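Local atomic coordinates of choline/ethanolamine kinase family protein (Mesorhizobium loti, PDB entry 3DXQ), a protein that belongs to the choline/ethanolamine kinase family and probably phosphorylates ethanolamine or a related small substrate, using a protein-kinase-like fold. Residues A[175-178]-A[179-182]; A[192-195]-A[196-199]. All coordinates share one frame; numbering follows the deposited sequence.

Contact 1: A[175-178]-A[179-182]; sequences ACHC and DPLC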
loop_
_atom_site.group_PDB
_atom_site.type_symbol
_atom_site.label_atom_id
_atom_site.label_comp_id
_atom_site.label_asym_id
_atom_site.label_seq_id
_atom_site.Cartn_x
_atom_site.Cartn_y
_atom_site.Cartn_z
ATOM N N ALA A 175 -12.870 -4.576 0.624
ATOM C CA ALA A 175 -11.677 -5.241 0.102
ATOM C C ALA A 175 -10.599 -4.202 -0.246
ATOM O O ALA A 175 -10.663 -3.573 -1.283
ATOM C CB ALA A 175 -12.046 -6.052 -1.150
ATOM N N CYS A 176 -9.608 -4.036 0.627
ATOM C CA CYS A 176 -8.593 -3.009 0.457
ATOM C C CYS A 176 -7.219 -3.531 0.090
ATOM O O CYS A 176 -6.807 -4.596 0.526
ATOM C CB CYS A 176 -8.488 -2.198 1.739
ATOM S SG CYS A 176 -10.009 -1.344 2.149
ATOM N N HIS A 177 -6.498 -2.738 -0.696
ATOM C CA HIS A 177 -5.145 -3.081 -1.095
ATOM C C HIS A 177 -4.187 -3.034 0.093
ATOM O O HIS A 177 -3.297 -3.870 0.185
ATOM C CB HIS A 177 -4.663 -2.123 -2.164
ATOM C CG HIS A 177 -3.293 -2.427 -2.657
ATOM N ND1 HIS A 177 -2.160 -2.089 -1.945
ATOM C CD2 HIS A 177 -2.867 -3.038 -3.791
ATOM C CE1 HIS A 177 -1.092 -2.487 -2.618
ATOM N NE2 HIS A 177 -1.493 -3.063 -3.742
ATOM N N CYS A 178 -4.345 -2.023 0.952
ATOM C CA CYS A 178 -3.603 -1.899 2.221
ATOM C C CYS A 178 -2.159 -1.413 2.192
ATOM O O CYS A 178 -1.652 -0.980 3.217
ATOM C CB CYS A 178 -3.679 -3.194 3.020
ATOM S SG CYS A 178 -5.350 -3.565 3.531
ATOM N N ASP A 179 -1.483 -1.506 1.055
ATOM C CA ASP A 179 -0.145 -0.941 0.932
ATOM C C ASP A 179 0.012 -0.277 -0.428
ATOM O O ASP A 179 0.883 -0.659 -1.207
ATOM C CB ASP A 179 0.931 -2.019 1.133
ATOM C CG ASP A 179 2.348 -1.436 1.201
ATOM O OD1 ASP A 179 2.551 -0.390 1.868
ATOM O OD2 ASP A 179 3.249 -2.038 0.583
ATOM N N PRO A 180 -0.835 0.723 -0.719
ATOM C CA PRO A 180 -0.832 1.379 -2.029
ATOM C C PRO A 180 0.333 2.350 -2.270
ATOM O O PRO A 180 0.130 3.560 -2.398
ATOM C CB PRO A 180 -2.184 2.104 -2.047
ATOM C CG PRO A 180 -2.422 2.434 -0.610
ATOM C CD PRO A 180 -1.885 1.269 0.165
ATOM N N LEU A 181 1.545 1.810 -2.337
ATOM C CA LEU A 181 2.713 2.601 -2.692
ATOM C C LEU A 181 2.530 3.143 -4.113
ATOM O O LEU A 181 1.873 2.527 -4.946
ATOM C CB LEU A 181 3.992 1.762 -2.642
ATOM C CG LEU A 181 4.406 1.040 -1.338
ATOM C CD1 LEU A 181 5.410 -0.073 -1.674
ATOM C CD2 LEU A 181 4.973 1.982 -0.261
ATOM N N CYS A 182 3.109 4.305 -4.382
ATOM C CA CYS A 182 2.997 4.907 -5.681
ATOM C C CYS A 182 3.394 3.928 -6.780
ATOM O O CYS A 182 2.704 3.841 -7.817
ATOM C CB CYS A 182 3.865 6.147 -5.746
ATOM S SG CYS A 182 3.322 7.441 -4.642
#

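Contact 2: A[192-195]-A[196-199]; sequences MWIV and DWEY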
loop_
_atom_site.group_PDB
_atom_site.type_symbol
_atom_site.label_atom_id
_atom_site.label_comp_id
_atom_site.label_asym_id
_atom_site.label_seq_id
_atom_site.Cartn_x
_atom_site.Cartn_y
_atom_site.Cartn_z
HETATM N N MSE A 192 -5.986 3.798 -13.908
HETATM C CA MSE A 192 -4.930 3.241 -13.109
HETATM C C MSE A 192 -5.277 1.810 -12.902
HETATM O O MSE A 192 -6.449 1.502 -12.727
HETATM C CB MSE A 192 -4.920 3.883 -11.737
HETATM C CG MSE A 192 -4.664 5.333 -11.768
HETATM SE SE MSE A 192 -2.866 5.622 -11.404
HETATM C CE MSE A 192 -2.706 7.578 -11.903
ATOM N N TRP A 193 -4.258 0.953 -12.963
ATOM C CA TRP A 193 -4.356 -0.402 -12.490
ATOM C C TRP A 193 -3.516 -0.441 -11.215
ATOM O O TRP A 193 -2.685 0.436 -10.972
ATOM C CB TRP A 193 -3.781 -1.362 -13.487
ATOM C CG TRP A 193 -4.416 -1.341 -14.857
ATOM C CD1 TRP A 193 -4.110 -0.510 -15.890
ATOM C CD2 TRP A 193 -5.403 -2.238 -15.343
ATOM N NE1 TRP A 193 -4.866 -0.818 -16.990
ATOM C CE2 TRP A 193 -5.668 -1.879 -16.688
ATOM C CE3 TRP A 193 -6.106 -3.299 -14.774
ATOM C CZ2 TRP A 193 -6.603 -2.555 -17.480
ATOM C CZ3 TRP A 193 -7.042 -3.982 -15.561
ATOM C CH2 TRP A 193 -7.280 -3.601 -16.904
ATOM N N ILE A 194 -3.746 -1.445 -10.382
ATOM C CA ILE A 194 -2.973 -1.604 -9.156
ATOM C C ILE A 194 -2.426 -3.040 -9.108
ATOM O O ILE A 194 -3.121 -3.976 -9.491
ATOM C CB ILE A 194 -3.824 -1.301 -7.897
ATOM C CG1 ILE A 194 -4.741 -0.092 -8.149
ATOM C CG2 ILE A 194 -2.930 -1.063 -6.715
ATOM C CD1 ILE A 194 -5.637 0.286 -7.014
ATOM N N VAL A 195 -1.180 -3.176 -8.642
ATOM C CA VAL A 195 -0.494 -4.460 -8.504
ATOM C C VAL A 195 0.023 -4.632 -7.078
ATOM O O VAL A 195 -0.025 -3.691 -6.303
ATOM C CB VAL A 195 0.705 -4.546 -9.490
ATOM C CG1 VAL A 195 0.243 -4.201 -10.882
ATOM C CG2 VAL A 195 1.858 -3.609 -9.052
ATOM N N ASP A 196 0.559 -5.814 -6.775
ATOM C CA ASP A 196 1.170 -6.156 -5.471
ATOM C C ASP A 196 0.161 -6.261 -4.355
ATOM O O ASP A 196 0.037 -5.375 -3.516
ATOM C CB ASP A 196 2.289 -5.187 -5.083
ATOM C CG ASP A 196 3.668 -5.843 -5.075
ATOM O OD1 ASP A 196 4.080 -6.419 -6.112
ATOM O OD2 ASP A 196 4.352 -5.751 -4.028
ATOM N N TRP A 197 -0.547 -7.379 -4.334
ATOM C CA TRP A 197 -1.652 -7.569 -3.407
ATOM C C TRP A 197 -1.286 -8.385 -2.207
ATOM O O TRP A 197 -2.152 -8.925 -1.538
ATOM C CB TRP A 197 -2.823 -8.215 -4.162
ATOM C CG TRP A 197 -3.258 -7.343 -5.281
ATOM C CD1 TRP A 197 -2.735 -7.309 -6.532
ATOM C CD2 TRP A 197 -4.266 -6.325 -5.239
ATOM N NE1 TRP A 197 -3.369 -6.357 -7.287
ATOM C CE2 TRP A 197 -4.311 -5.731 -6.514
ATOM C CE3 TRP A 197 -5.144 -5.866 -4.254
ATOM C CZ2 TRP A 197 -5.199 -4.711 -6.829
ATOM C CZ3 TRP A 197 -6.022 -4.846 -4.566
ATOM C CH2 TRP A 197 -6.043 -4.281 -5.842
ATOM N N GLU A 198 -0.008 -8.441 -1.888
ATOM C CA GLU A 198 0.437 -9.289 -0.776
ATOM C C GLU A 198 -0.080 -8.872 0.611
ATOM O O GLU A 198 -0.219 -9.728 1.493
ATOM C CB GLU A 198 1.965 -9.411 -0.773
ATOM C CG GLU A 198 2.692 -8.111 -0.500
ATOM C CD GLU A 198 4.156 -8.178 -0.870
ATOM O OE1 GLU A 198 4.844 -9.136 -0.426
ATOM O OE2 GLU A 198 4.611 -7.271 -1.600
ATOM N N TYR A 199 -0.376 -7.587 0.806
ATOM C CA TYR A 199 -0.884 -7.112 2.104
ATOM C C TYR A 199 -2.408 -6.901 2.121
ATOM O O TYR A 199 -2.953 -6.358 3.083
ATOM C CB TYR A 199 -0.192 -5.812 2.506
ATOM C CG TYR A 199 1.299 -5.899 2.732
ATOM C CD1 TYR A 199 1.825 -6.175 4.001
ATOM C CD2 TYR A 199 2.180 -5.644 1.699
ATOM C CE1 TYR A 199 3.208 -6.219 4.213
ATOM C CE2 TYR A 199 3.549 -5.700 1.889
ATOM C CZ TYR A 199 4.061 -5.982 3.142
ATOM O OH TYR A 199 5.427 -6.017 3.293
#

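Contact 1: A[175-178]-A[179-182]
The imidazole of His-177 reaches forward along its own chain and takes the backbone N-H of Asp-179, two residues on, so that a ring nitrogen accepts this amide. Asp-179 N lies 3.1 Å from His-177 ND1 with an N-H...N angle of 148°, and the donor sits 16° off the ring plane. Because ND1 accepts here, the N-H on the other side of the ring is carried by NE2, which is bonded to Val-195 O. With CG anti to the backbone N (chi1 -178°), the ring is swung along the outgoing chain, and its CE1 edge meets Asp-179 O at 3.0 Å, near the ring plane. That same carbonyl accepts Leu-181 N at 2.8 Å in an inverse gamma turn centred on Pro-180. Pro-180 lays its CD against the carbonyl carbon of Cys-178 at 3.4 Å. Outside the turn, Asp-208 receives the backbone N-H groups of His-177 and Cys-178, one on each carboxylate oxygen. An alanine in place of His-177 would probably leave the Asp-179 amide and the Val-195 carbonyl without their ring partner, and the Asp-179 backbone freer to turn. The carboxylate of Asp-179 leads away from the histidine. A histidine followed two residues later by an aspartate, and five further on by Asn-184, is the signature of the catalytic loop of aminoglycoside phosphotransferase-like and choline kinases, where the aspartate is the probable catalytic base.

Contact 2: A[192-195]-A[196-199]
At the end of strand 192-194 the chain enters the Asp-Trp-Glu segment that, in this kinase family, corresponds to the Asp-Phe-Gly motif of protein kinases, and here Trp-197 folds its indole back over Ile-194 and Val-195. The pyrrole side of the ring does the polar work: Trp-197 NE1 reaches Ile-194 O at 3.3 Å, but the N-H...O angle of 131° makes this a weak, bent bond. The oxygen lies at the ring's edge, near its plane, and also comes 3.5 Å from CZ2. Next to it the six-membered ring supplies an apolar touch, with CZ2 3.8 Å from CB of Ile-194. Val-195 adds its CA, 3.7 Å from NE1 and approaching obliquely. The chi1 of -60° sets CG of Trp-197 anti to its carbonyl carbon, which brings the ring back alongside the strand end. Between the two partners, the backbone turns at Asp-196 with a positive phi (70°). Asp-196 OD1 is bonded to Asn-32 ND2. Away from these two segments, the indole packs on Ala-61, Ala-62 and Ala-65 of helix 55-67 and meets the His-177 ring edge-to-face. Glu-198 forms a salt bridge with Arg-55, at the beginning of the same helix. In related kinases the aspartate of this motif binds metal, and a like role for Asp-196 is probable. The weak bond alone is unlikely to fix the indole, and packing on helix 55-67 and His-177 probably contributes.

In the fold
Contacts 1 and 2 follow one another along the chain, their centres 7 Å apart, and meet through His-177. Its NE2 lies 3.0 Å from Val-195 O, a probable hydrogen bond that ties the 175-182 turn to the end of strand 192-194, while CD2 packs on Ile-194 CG2 at 3.5 Å. Asn-184 adds a second tie: it binds Asp-179 O weakly, shares a backbone hydrogen bond with Val-195 and touches Asp-196. The carboxylates of Asp-179 and Asp-196 lie near each other, OD2 to OD2 6.0 Å, consistent with both turns lining the phosphate-transfer site, as in related kinases.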